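Local structure of malonyl CoA-acyl carrier protein transacylase (Bartonella henselae, 3QAT) at residues M21-V24 against L25-Q28; T60-A63 against N64-A68; G84-V87 against E88-V91; T258-R262 against W263-I267; I267-I270 against S271-V275. The protein probably transfers the malonyl group from malonyl-CoA to acyl carrier protein, a step that supplies malonyl units for bacterial fatty acid synthesis. All coordinates share one frame; numbering follows the deposited sequence. Where two conformers were deposited one is given.

Contact 1 of 5, residues M21-V24 against L25-Q28; sequences MGKV and LTEQ
Lys23 passes its aliphatic chain at a slant across Glu27, one turn further on, with its CE 3.4 Å from Glu27 OE2. The pair sits on the opening turn of the short helix 23-28. Gly22 is the N-cap, and its O takes the first helical bond, from Thr26 N, at 3.0 Å. The opposite charges stop short of a salt bridge: Lys23 NZ is 4.4 Å from Glu27 OE2. Lys23 NZ instead donates to a water 2.7 Å away, and that water donates to Thr26 OG1. The threonine hydroxyl stands between its own backbone N and carbonyl carbon (chi1 68°), a position from which it donates back along the helix to Lys23 O, 2.7 Å from Thr26 OG1. Glu27 N reaches the same oxygen in the carbonyl plane, whereas the hydroxyl is tilted 18° from it, and two donors therefore grip one carbonyl. Leu25 points into the protein, touching Val76 of helix 62-82 and Ile309 of helix 306-316, while Thr26 packs on Phe36 and Phe52. On the solvent side Val24 and Gln28 repeat the one-turn spacing: Val24 CG1 lies 3.6 Å from Gln28 CD.

Contact 2 of 5, residues T60-A63 against N64-A68; sequences TLTA and NAQPA
Thr62 carries OG1 opposite its backbone N (chi1 -165°), and Gln66 swings CG away from its carbonyl carbon (chi1 -63°) and stays extended beyond it; the two side chains consequently run side by side, one helical turn apart. Gln66 NE2 donates to Thr62 OG1 at 2.8 Å with a nearly straight N-H (169°), and the hydroxyl lies in the amide plane. Both ends have second partners that fix the amide's rotation: Thr62 OG1 also bonds Gln14 OE1, and Gln66 OE1 takes a bond from Arg123 NH1. This is the N-terminal turn of the long helix 62-82, whose Gln66 lies near the probable nucleophile elbow, the GxSxG turn around Ser98. Leu61 is the N-cap. Its O accepts from Ala65 N at 2.8 Å, a little tilted from the carbonyl plane, and from Asn64 N, also 2.8 Å from Leu61 O but well above that plane. Asn64 directs its amide back to the preceding segment, where ND2 bonds Val58 O. Further along, Pro67 brings no N-H to the preceding turn and the helix kinks. Its ring carbons CG and CD each lie 3.3 Å from Ala63 O, and that carbonyl is taken by Arg121 NE instead.

Contact 3 of 5, residues G84-V87 against E88-V91; sequences GLNV and EKKV
Asn86 can be followed outward against Lys89, the residue it caps. Its CB lies 4.0 Å from Lys89 CB, and its CG is 3.7 Å from Lys89 CG, where the two side chains pass at a slant. At the tip, OD1 accepts a bond from Lys89 N at 3.0 Å, reached from above the amide plane (39° out of it), while ND2 rests 3.9 Å from Lys89 CD along the lysine chain. The swing of CG to the side opposite the backbone N (chi1 -176°) brings OD1 back over the start of the helix. This is a classic asparagine N-cap, opening the short helix 87-90. The main chain adds its own, poorer grip: Asn86 O receives only weak bonds from Lys89 N and Lys90 N. Val87 O does better, taking Val91 N at 2.9 Å and also Lys90 N, which comes from high above its carbonyl plane. Just before the cap, Leu85 and the aliphatic part of Lys90 slide past each other in opposite directions, Leu85 CD1 lying 3.8 Å from Lys90 CB, at the two positions a hydrophobic staple would use. Lys90 then bends away at chi2 (-67°) and carries NZ to Leu316 O. Gly84 ends helix 62-82 in a Schellman motif, with Leu85 N bonded to Met80 O. Leu85 touches Met80 of helix 62-82, Phe9 of strand 6-11 and Leu313 and Leu316 of helix 306-316; Val91 also packs on Phe9, as the chain leaves for strand 93-96.

Contact 4 of 5, residues T258-R262 against W263-I267; sequences TGRVR and WRETI
A salt bridge between Arg262 and Glu265 clasps the junction where edge strand 261-262 of the mixed sheet turns into helix 263-272. Arg262 grips the carboxylate side-on: NE donates to Glu265 OE1 at 2.8 Å in an almost straight bond (175°), and NH2 donates to Glu265 OE2 at 3.0 Å. Both oxygens lie in the guanidinium plane, yet the guanidinium meets each from above the carboxylate plane, the two groups being turned 46° apart. A bend at chi3 (71°) of Arg262 presents this NE edge to the acid. In one of its two conformers Arg260 joins the network: NH1 makes a weak bond to Glu265 OE1, 3.0 Å away, and a salt bridge to Glu146, while a water links NH2 to Glu265 OE2. In that conformer Arg262 CG lies 3.5 Å above one face of the Arg260 guanidinium. Arg262 also centres an inverse gamma turn, closed weakly by Trp263 N on Val261 O, which bends the chain into the helix. Trp263 meets His97 beside the probable nucleophile elbow. Arg262 is the N-cap; its O accepts Thr266 N at 3.0 Å and, from the opposite face of the carbonyl plane, Thr266 OG1, 2.8 Å from Arg262 O.

Contact 5 of 5, residues I267-I270 against S271-V275; sequences IEWI and SANGV
Asn273 lies flat on the indole of Trp269, its amide plane only 13° from the ring plane and its ND2 3.1 Å above it. The CB of Asn273 is poised over the six-membered ring, 3.7 Å from the ring centroid, in a CH-pi contact. ND2 also donates to Trp269 O at 2.8 Å, nearly straight (173°) and within its own amide plane, so the amide is held both by a carbonyl and by the face it covers. A water completes the clasp, taking the N-H of Trp269 NE1 at 2.9 Å and donating to Asn273 OD1 at 2.6 Å. The indole reaches this spot because Trp269 CG is thrown to the far side of its backbone N (chi1 -171°); the indole also meets Phe93, rings edge-to-face. All this happens where helix 263-272 runs out and the chain turns into strand 275-281 of the parallel sheet, a helix-to-strand step of the alpha/beta core. Asn273 N bonds Ile270 O from well above its carbonyl plane, and Gly274 makes the turn with positive phi. Beyond it Val275 comes back over the helix end, lying alongside Ile270 and pointing the same way, with Ile270 CG2 3.6 Å from Val275 CB. A turn earlier, Ser271 OG donates to Ile267 O at 2.8 Å, while Ser271 N binds that oxygen from the opposite face of its plane. Further out, Asn273 O takes Lys92 NZ, and the main chain of Gly274 is hydrogen-bonded to that of Gly6, at the start of strand 6-11.

How the contacts relate
From the N terminus contacts 1 to 4 follow in series and contact 5 begins on the last residue of contact 4; none nests in or crosses another, and each closes a single turn of chain. Contact 1 starts helix 23-28, and contact 2 starts helix 62-82; they touch where Met21 CE packs on Ala68 CB, 3.7 Å apart. Contact 3 lies past the far end of helix 62-82, opens helix 87-90, and leads on to strand 93-96. Contacts 4 and 5 sit at the two ends of helix 263-272 and share Ile267, carrying the chain from the mixed sheet to the parallel sheet. Contacts 2 and 4 lie on opposite sides of the chain's centre, while contacts 3 and 5 approach to about 7 Å between nearest atoms.

Contact 1 of 5, residues M21-V24 against L25-Q28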
loop_
_atom_site.group_PDB
_atom_site.type_symbol
_atom_site.label_atom_id
_atom_site.label_comp_id
_atom_site.label_asym_id
_atom_site.label_seq_id
_atom_site.Cartn_x
_atom_site.Cartn_y
_atom_site.Cartn_z
ATOM N N MET A 21 4.816 -12.273 -10.562
ATOM C CA MET A 21 5.429 -11.884 -9.305
ATOM C C MET A 21 5.398 -13.047 -8.302
ATOM O O MET A 21 4.400 -13.782 -8.195
ATOM C CB MET A 21 4.747 -10.627 -8.738
ATOM C CG MET A 21 3.289 -10.819 -8.358
ATOM S SD MET A 21 2.645 -9.229 -7.753
ATOM C CE MET A 21 0.989 -9.728 -7.243
ATOM N N GLY A 22 6.520 -13.231 -7.617
ATOM C CA GLY A 22 6.633 -14.276 -6.613
ATOM C C GLY A 22 6.899 -15.690 -7.137
ATOM O O GLY A 22 7.252 -16.537 -6.338
ATOM N N LYS A 23 6.762 -15.942 -8.447
ATOM C CA LYS A 23 6.813 -17.327 -8.959
ATOM C C LYS A 23 8.217 -17.905 -8.772
ATOM O O LYS A 23 8.372 -19.011 -8.235
ATOM C CB LYS A 23 6.383 -17.414 -10.435
ATOM C CG LYS A 23 6.482 -18.820 -11.065
ATOM C CD LYS A 23 5.492 -19.779 -10.424
ATOM C CE LYS A 23 5.732 -21.220 -10.839
ATOM N NZ LYS A 23 4.704 -22.105 -10.233
ATOM N N VAL A 24 9.229 -17.147 -9.192
ATOM C CA VAL A 24 10.622 -17.608 -9.024
ATOM C C VAL A 24 10.975 -17.868 -7.550
ATOM O O VAL A 24 11.614 -18.885 -7.214
ATOM C CB VAL A 24 11.624 -16.636 -9.685
ATOM C CG1 VAL A 24 13.090 -17.007 -9.320
ATOM C CG2 VAL A 24 11.400 -16.645 -11.201
ATOM N N LEU A 25 10.530 -16.973 -6.669
ATOM C CA LEU A 25 10.791 -17.129 -5.249
ATOM C C LEU A 25 10.158 -18.428 -4.721
ATOM O O LEU A 25 10.784 -19.125 -3.923
ATOM C CB LEU A 25 10.302 -15.907 -4.456
ATOM C CG LEU A 25 11.024 -15.670 -3.127
ATOM C CD1 LEU A 25 12.488 -15.215 -3.368
ATOM C CD2 LEU A 25 10.267 -14.642 -2.271
ATOM N N THR A 26 8.948 -18.760 -5.177
ATOM C CA THR A 26 8.300 -20.018 -4.770
ATOM C C THR A 26 9.040 -21.264 -5.251
ATOM O O THR A 26 8.982 -22.299 -4.591
ATOM C CB THR A 26 6.817 -20.149 -5.176
ATOM O OG1 THR A 26 6.695 -20.262 -6.594
ATOM C CG2 THR A 26 5.994 -18.982 -4.683
ATOM N N GLU A 27 9.709 -21.147 -6.396
ATOM C CA GLU A 27 10.503 -22.261 -6.946
ATOM C C GLU A 27 11.778 -22.478 -6.135
ATOM O O GLU A 27 12.251 -23.617 -6.010
ATOM C CB GLU A 27 10.814 -22.003 -8.425
ATOM C CG GLU A 27 9.576 -22.133 -9.295
ATOM C CD GLU A 27 9.771 -21.621 -10.713
ATOM O OE1 GLU A 27 10.742 -20.866 -10.965
ATOM O OE2 GLU A 27 8.931 -21.971 -11.574
ATOM N N GLN A 28 12.294 -21.395 -5.551
ATOM C CA GLN A 28 13.588 -21.361 -4.854
ATOM C C GLN A 28 13.489 -21.670 -3.359
ATOM O O GLN A 28 14.430 -22.209 -2.774
ATOM C CB GLN A 28 14.245 -19.981 -5.013
ATOM C CG GLN A 28 14.716 -19.640 -6.421
ATOM C CD GLN A 28 15.136 -18.179 -6.538
ATOM O OE1 GLN A 28 14.516 -17.281 -5.946
ATOM N NE2 GLN A 28 16.198 -17.936 -7.297
HETATM O O HOH W 1 5.186 -22.302 -7.533
#

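Contact 2 of 5, residues T60-A63 against N64-A68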
loop_
_atom_site.group_PDB
_atom_site.type_symbol
_atom_site.label_atom_id
_atom_site.label_comp_id
_atom_site.label_asym_id
_atom_site.label_seq_id
_atom_site.Cartn_x
_atom_site.Cartn_y
_atom_site.Cartn_z
ATOM N N THR A 60 -5.191 -7.253 -11.741
ATOM C CA THR A 60 -5.255 -5.851 -11.331
ATOM C C THR A 60 -6.561 -5.537 -10.587
ATOM O O THR A 60 -6.580 -4.600 -9.784
ATOM C CB THR A 60 -5.018 -4.964 -12.573
ATOM O OG1 THR A 60 -3.635 -5.090 -12.926
ATOM C CG2 THR A 60 -5.321 -3.490 -12.333
ATOM N N LEU A 61 -7.630 -6.308 -10.835
ATOM C CA LEU A 61 -8.870 -6.102 -10.050
ATOM C C LEU A 61 -8.466 -6.051 -8.581
ATOM O O LEU A 61 -7.726 -6.917 -8.088
ATOM C CB LEU A 61 -9.829 -7.254 -10.266
ATOM C CG LEU A 61 -10.422 -7.336 -11.672
ATOM C CD1 LEU A 61 -11.238 -8.608 -11.707
ATOM C CD2 LEU A 61 -11.276 -6.108 -11.945
ATOM N N THR A 62 -8.953 -5.026 -7.882
ATOM C CA THR A 62 -8.461 -4.792 -6.510
ATOM C C THR A 62 -8.744 -5.975 -5.542
ATOM O O THR A 62 -7.916 -6.252 -4.657
ATOM C CB THR A 62 -8.933 -3.432 -5.985
ATOM O OG1 THR A 62 -8.163 -3.061 -4.816
ATOM C CG2 THR A 62 -10.421 -3.467 -5.714
ATOM N N ALA A 63 -9.823 -6.728 -5.773
ATOM C CA ALA A 63 -10.099 -7.918 -4.957
ATOM C C ALA A 63 -9.046 -9.007 -5.123
ATOM O O ALA A 63 -8.885 -9.859 -4.247
ATOM C CB ALA A 63 -11.486 -8.469 -5.245
ATOM N N ASN A 64 -8.315 -8.962 -6.249
ATOM C CA ASN A 64 -7.167 -9.851 -6.463
ATOM C C ASN A 64 -5.828 -9.229 -6.087
ATOM O O ASN A 64 -5.015 -9.864 -5.390
ATOM C CB ASN A 64 -7.171 -10.362 -7.905
ATOM C CG ASN A 64 -8.372 -11.223 -8.169
ATOM O OD1 ASN A 64 -8.902 -11.875 -7.248
ATOM N ND2 ASN A 64 -8.853 -11.213 -9.407
ATOM N N ALA A 65 -5.608 -7.995 -6.545
ATOM C CA ALA A 65 -4.327 -7.335 -6.341
ATOM C C ALA A 65 -3.997 -7.169 -4.855
ATOM O O ALA A 65 -2.843 -7.247 -4.470
ATOM C CB ALA A 65 -4.332 -5.963 -7.028
ATOM N N GLN A 66 -5.012 -6.921 -4.020
ATOM C CA GLN A 66 -4.700 -6.657 -2.598
ATOM C C GLN A 66 -4.151 -7.924 -1.885
ATOM O O GLN A 66 -3.042 -7.870 -1.372
ATOM C CB GLN A 66 -5.897 -6.057 -1.848
ATOM C CG GLN A 66 -6.300 -4.687 -2.404
ATOM C CD GLN A 66 -7.231 -3.929 -1.455
ATOM O OE1 GLN A 66 -7.066 -3.980 -0.224
ATOM N NE2 GLN A 66 -8.205 -3.196 -2.022
ATOM N N PRO A 67 -4.904 -9.054 -1.880
ATOM C CA PRO A 67 -4.291 -10.218 -1.232
ATOM C C PRO A 67 -3.051 -10.700 -1.992
ATOM O O PRO A 67 -2.096 -11.196 -1.354
ATOM C CB PRO A 67 -5.411 -11.289 -1.224
ATOM C CG PRO A 67 -6.393 -10.830 -2.341
ATOM C CD PRO A 67 -6.317 -9.306 -2.277
ATOM N N ALA A 68 -3.028 -10.536 -3.330
ATOM C CA ALA A 68 -1.834 -11.003 -4.100
ATOM C C ALA A 68 -0.550 -10.255 -3.751
ATOM O O ALA A 68 0.501 -10.868 -3.565
ATOM C CB ALA A 68 -2.073 -10.897 -5.604
#

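Contact 3 of 5, residues G84-V87 against E88-V91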
loop_
_atom_site.group_PDB
_atom_site.type_symbol
_atom_site.label_atom_id
_atom_site.label_comp_id
_atom_site.label_asym_id
_atom_site.label_seq_id
_atom_site.Cartn_x
_atom_site.Cartn_y
_atom_site.Cartn_z
ATOM N N GLY A 84 17.406 -16.072 8.928
ATOM C CA GLY A 84 17.894 -15.472 10.154
ATOM C C GLY A 84 17.390 -14.102 10.557
ATOM O O GLY A 84 17.808 -13.592 11.602
ATOM N N LEU A 85 16.495 -13.492 9.765
ATOM C CA LEU A 85 15.980 -12.183 10.146
ATOM C C LEU A 85 15.085 -12.283 11.373
ATOM O O LEU A 85 14.146 -13.076 11.399
ATOM C CB LEU A 85 15.183 -11.519 8.994
ATOM C CG LEU A 85 14.491 -10.192 9.342
ATOM C CD1 LEU A 85 15.510 -9.044 9.578
ATOM C CD2 LEU A 85 13.445 -9.844 8.262
ATOM N N ASN A 86 15.400 -11.475 12.382
ATOM C CA ASN A 86 14.499 -11.214 13.496
ATOM C C ASN A 86 14.040 -9.772 13.331
ATOM O O ASN A 86 14.811 -8.834 13.530
ATOM C CB ASN A 86 15.223 -11.408 14.840
ATOM C CG ASN A 86 14.299 -11.243 16.038
ATOM O OD1 ASN A 86 13.589 -10.240 16.176
ATOM N ND2 ASN A 86 14.331 -12.224 16.940
ATOM N N VAL A 87 12.783 -9.613 12.917
ATOM C CA VAL A 87 12.234 -8.293 12.633
ATOM C C VAL A 87 12.348 -7.366 13.852
ATOM O O VAL A 87 12.786 -6.216 13.723
ATOM C CB VAL A 87 10.757 -8.400 12.149
ATOM C CG1 VAL A 87 10.096 -7.032 12.112
ATOM C CG2 VAL A 87 10.691 -9.067 10.801
ATOM N N GLU A 88 11.972 -7.877 15.029
ATOM C CA GLU A 88 11.911 -7.052 16.227
ATOM C C GLU A 88 13.297 -6.510 16.566
ATOM O O GLU A 88 13.447 -5.379 17.034
ATOM C CB GLU A 88 11.323 -7.858 17.394
ATOM C CG GLU A 88 11.262 -7.100 18.700
ATOM C CD GLU A 88 10.627 -7.916 19.821
ATOM O OE1 GLU A 88 10.234 -9.083 19.584
ATOM O OE2 GLU A 88 10.522 -7.380 20.942
ATOM N N LYS A 89 14.315 -7.317 16.276
ATOM C CA LYS A 89 15.691 -6.939 16.565
ATOM C C LYS A 89 16.311 -6.015 15.521
ATOM O O LYS A 89 17.167 -5.188 15.864
ATOM C CB LYS A 89 16.558 -8.188 16.755
ATOM C CG LYS A 89 16.311 -8.916 18.079
ATOM C CD LYS A 89 17.281 -10.084 18.234
ATOM C CE LYS A 89 17.410 -10.533 19.692
ATOM N NZ LYS A 89 16.113 -11.054 20.220
ATOM N N LYS A 90 15.879 -6.137 14.259
ATOM C CA LYS A 90 16.609 -5.508 13.140
ATOM C C LYS A 90 15.903 -4.365 12.427
ATOM O O LYS A 90 16.537 -3.617 11.677
ATOM C CB LYS A 90 16.993 -6.561 12.097
ATOM C CG LYS A 90 17.969 -7.611 12.606
ATOM C CD LYS A 90 19.330 -6.971 12.890
ATOM C CE LYS A 90 20.374 -8.019 13.165
ATOM N NZ LYS A 90 21.687 -7.373 13.428
ATOM N N VAL A 91 14.597 -4.254 12.649
ATOM C CA VAL A 91 13.764 -3.294 11.920
ATOM C C VAL A 91 13.138 -2.312 12.901
ATOM O O VAL A 91 12.450 -2.728 13.842
ATOM C CB VAL A 91 12.667 -4.025 11.102
ATOM C CG1 VAL A 91 11.801 -3.020 10.337
ATOM C CG2 VAL A 91 13.298 -5.027 10.138
#

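Contact 4 of 5, residues T258-R262 against W263-I267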
loop_
_atom_site.group_PDB
_atom_site.type_symbol
_atom_site.label_atom_id
_atom_site.label_comp_id
_atom_site.label_asym_id
_atom_site.label_seq_id
_atom_site.Cartn_x
_atom_site.Cartn_y
_atom_site.Cartn_z
ATOM N N THR A 258 -11.145 6.094 3.645
ATOM C CA THR A 258 -11.712 7.319 3.079
ATOM C C THR A 258 -10.768 8.510 3.091
ATOM O O THR A 258 -11.137 9.583 2.588
ATOM C CB THR A 258 -12.993 7.744 3.832
ATOM O OG1 THR A 258 -12.716 7.825 5.235
ATOM C CG2 THR A 258 -14.083 6.744 3.571
ATOM N N GLY A 259 -9.575 8.330 3.655
ATOM C CA GLY A 259 -8.656 9.446 3.881
ATOM C C GLY A 259 -7.395 9.374 3.040
ATOM O O GLY A 259 -7.139 8.372 2.365
ATOM N N ARG A 260 -6.614 10.451 3.141
ATOM C CA ARG A 260 -5.378 10.637 2.369
ATOM C C ARG A 260 -4.250 9.721 2.836
ATOM O O ARG A 260 -3.987 9.581 4.037
ATOM C CB ARG A 260 -4.935 12.100 2.462
ATOM C CG ARG A 260 -3.515 12.410 1.965
ATOM C CD ARG A 260 -3.237 13.922 2.030
ATOM N NE ARG A 260 -3.349 14.437 3.392
ATOM C CZ ARG A 260 -2.349 14.965 4.099
ATOM N NH1 ARG A 260 -1.122 15.083 3.582
ATOM N NH2 ARG A 260 -2.587 15.389 5.335
ATOM N N VAL A 261 -3.571 9.094 1.879
ATOM C CA VAL A 261 -2.381 8.309 2.210
ATOM C C VAL A 261 -1.204 9.290 2.290
ATOM O O VAL A 261 -0.784 9.852 1.274
ATOM C CB VAL A 261 -2.087 7.242 1.129
ATOM C CG1 VAL A 261 -0.786 6.498 1.470
ATOM C CG2 VAL A 261 -3.264 6.254 1.068
ATOM N N ARG A 262 -0.691 9.506 3.498
ATOM C CA ARG A 262 0.312 10.568 3.744
ATOM C C ARG A 262 1.728 9.986 3.543
ATOM O O ARG A 262 2.538 9.908 4.488
ATOM C CB ARG A 262 0.124 11.139 5.158
ATOM C CG ARG A 262 -1.209 11.876 5.298
ATOM C CD ARG A 262 -1.486 12.204 6.747
ATOM N NE ARG A 262 -0.589 13.257 7.241
ATOM C CZ ARG A 262 -0.645 13.732 8.487
ATOM N NH1 ARG A 262 -1.512 13.226 9.359
ATOM N NH2 ARG A 262 0.166 14.713 8.869
ATOM N N TRP A 263 2.028 9.558 2.310
ATOM C CA TRP A 263 3.258 8.789 2.083
ATOM C C TRP A 263 4.521 9.658 2.148
ATOM O O TRP A 263 5.528 9.260 2.758
ATOM C CB TRP A 263 3.234 7.959 0.749
ATOM C CG TRP A 263 4.343 6.926 0.766
ATOM C CD1 TRP A 263 5.499 6.937 0.018
ATOM C CD2 TRP A 263 4.421 5.771 1.612
ATOM N NE1 TRP A 263 6.276 5.833 0.334
ATOM C CE2 TRP A 263 5.638 5.105 1.314
ATOM C CE3 TRP A 263 3.571 5.236 2.600
ATOM C CZ2 TRP A 263 6.045 3.927 1.984
ATOM C CZ3 TRP A 263 3.958 4.058 3.255
ATOM C CH2 TRP A 263 5.179 3.413 2.939
ATOM N N ARG A 264 4.471 10.828 1.525
ATOM C CA ARG A 264 5.577 11.782 1.594
ATOM C C ARG A 264 5.985 12.027 3.058
ATOM O O ARG A 264 7.152 11.895 3.423
ATOM C CB ARG A 264 5.181 13.110 0.919
ATOM C CG ARG A 264 6.287 14.194 1.048
ATOM C CD ARG A 264 5.813 15.562 0.588
ATOM N NE ARG A 264 4.622 16.053 1.303
ATOM C CZ ARG A 264 4.633 16.743 2.444
ATOM N NH1 ARG A 264 5.775 17.031 3.052
ATOM N NH2 ARG A 264 3.483 17.135 2.994
ATOM N N GLU A 265 4.995 12.370 3.889
ATOM C CA GLU A 265 5.269 12.673 5.299
ATOM C C GLU A 265 5.794 11.461 6.049
ATOM O O GLU A 265 6.623 11.593 6.956
ATOM C CB GLU A 265 3.996 13.186 5.963
ATOM C CG GLU A 265 3.627 14.642 5.557
ATOM C CD GLU A 265 2.197 14.989 5.946
ATOM O OE1 GLU A 265 1.230 14.412 5.376
ATOM O OE2 GLU A 265 2.037 15.855 6.837
ATOM N N THR A 266 5.329 10.271 5.645
ATOM C CA THR A 266 5.801 9.035 6.238
ATOM C C THR A 266 7.293 8.841 6.006
ATOM O O THR A 266 8.028 8.565 6.935
ATOM C CB THR A 266 4.983 7.830 5.698
ATOM O OG1 THR A 266 3.631 7.955 6.157
ATOM C CG2 THR A 266 5.547 6.514 6.215
ATOM N N ILE A 267 7.738 9.002 4.767
ATOM C CA ILE A 267 9.148 8.809 4.455
ATOM C C ILE A 267 9.995 9.906 5.119
ATOM O O ILE A 267 11.092 9.630 5.655
ATOM C CB ILE A 267 9.386 8.783 2.934
ATOM C CG1 ILE A 267 8.638 7.580 2.317
ATOM C CG2 ILE A 267 10.915 8.739 2.621
ATOM C CD1 ILE A 267 8.996 6.213 2.955
HETATM O O HOH W 2 -0.493 17.136 6.263
#

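Contact 5 of 5, residues I267-I270 against S271-V275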
loop_
_atom_site.group_PDB
_atom_site.type_symbol
_atom_site.label_atom_id
_atom_site.label_comp_id
_atom_site.label_asym_id
_atom_site.label_seq_id
_atom_site.Cartn_x
_atom_site.Cartn_y
_atom_site.Cartn_z
ATOM N N ILE A 267 7.738 9.002 4.767
ATOM C CA ILE A 267 9.148 8.809 4.455
ATOM C C ILE A 267 9.995 9.906 5.119
ATOM O O ILE A 267 11.092 9.630 5.655
ATOM C CB ILE A 267 9.386 8.783 2.934
ATOM C CG1 ILE A 267 8.638 7.580 2.317
ATOM C CG2 ILE A 267 10.915 8.739 2.621
ATOM C CD1 ILE A 267 8.996 6.213 2.955
ATOM N N GLU A 268 9.484 11.135 5.114
ATOM C CA GLU A 268 10.189 12.236 5.788
ATOM C C GLU A 268 10.317 11.959 7.289
ATOM O O GLU A 268 11.396 12.182 7.858
ATOM C CB GLU A 268 9.519 13.582 5.514
ATOM C CG GLU A 268 9.724 14.042 4.061
ATOM C CD GLU A 268 8.979 15.319 3.693
ATOM O OE1 GLU A 268 8.113 15.765 4.466
ATOM O OE2 GLU A 268 9.254 15.881 2.614
ATOM N N TRP A 269 9.233 11.509 7.928
ATOM C CA TRP A 269 9.284 11.177 9.351
ATOM C C TRP A 269 10.293 10.056 9.625
ATOM O O TRP A 269 11.167 10.172 10.495
ATOM C CB TRP A 269 7.906 10.814 9.931
ATOM C CG TRP A 269 8.003 10.707 11.437
ATOM C CD1 TRP A 269 7.860 11.724 12.325
ATOM C CD2 TRP A 269 8.340 9.539 12.202
ATOM N NE1 TRP A 269 8.052 11.262 13.611
ATOM C CE2 TRP A 269 8.353 9.927 13.568
ATOM C CE3 TRP A 269 8.621 8.203 11.875
ATOM C CZ2 TRP A 269 8.659 9.035 14.608
ATOM C CZ3 TRP A 269 8.916 7.303 12.915
ATOM C CH2 TRP A 269 8.957 7.739 14.270
ATOM N N ILE A 270 10.170 8.955 8.893
ATOM C CA ILE A 270 11.089 7.835 9.104
ATOM C C ILE A 270 12.558 8.258 8.975
ATOM O O ILE A 270 13.385 7.898 9.815
ATOM C CB ILE A 270 10.735 6.630 8.185
ATOM C CG1 ILE A 270 9.406 5.993 8.610
ATOM C CG2 ILE A 270 11.828 5.569 8.225
ATOM C CD1 ILE A 270 8.863 4.975 7.561
ATOM N N SER A 271 12.871 9.041 7.943
ATOM C CA SER A 271 14.242 9.467 7.666
ATOM C C SER A 271 14.803 10.374 8.749
ATOM O O SER A 271 16.021 10.397 8.955
ATOM C CB SER A 271 14.305 10.202 6.323
ATOM O OG SER A 271 13.866 9.310 5.311
ATOM N N ALA A 272 13.913 11.105 9.425
ATOM C CA ALA A 272 14.313 12.047 10.493
ATOM C C ALA A 272 14.352 11.396 11.874
ATOM O O ALA A 272 14.816 12.007 12.841
ATOM C CB ALA A 272 13.375 13.235 10.513
ATOM N N ASN A 273 13.859 10.167 11.989
ATOM C CA ASN A 273 13.722 9.553 13.299
ATOM C C ASN A 273 14.497 8.249 13.425
ATOM O O ASN A 273 13.994 7.248 13.937
ATOM C CB ASN A 273 12.245 9.435 13.718
ATOM C CG ASN A 273 11.615 10.799 14.016
ATOM O OD1 ASN A 273 11.609 11.253 15.176
ATOM N ND2 ASN A 273 11.150 11.486 12.975
ATOM N N GLY A 274 15.742 8.295 12.957
ATOM C CA GLY A 274 16.728 7.271 13.275
ATOM C C GLY A 274 16.882 6.151 12.269
ATOM O O GLY A 274 17.463 5.109 12.589
ATOM N N VAL A 275 16.371 6.371 11.057
ATOM C CA VAL A 275 16.480 5.395 9.961
ATOM C C VAL A 275 17.192 5.979 8.741
ATOM O O VAL A 275 16.835 7.061 8.271
ATOM C CB VAL A 275 15.071 4.870 9.557
ATOM C CG1 VAL A 275 15.132 3.992 8.302
ATOM C CG2 VAL A 275 14.423 4.102 10.711
HETATM O O HOH W 3 9.418 12.375 15.917
#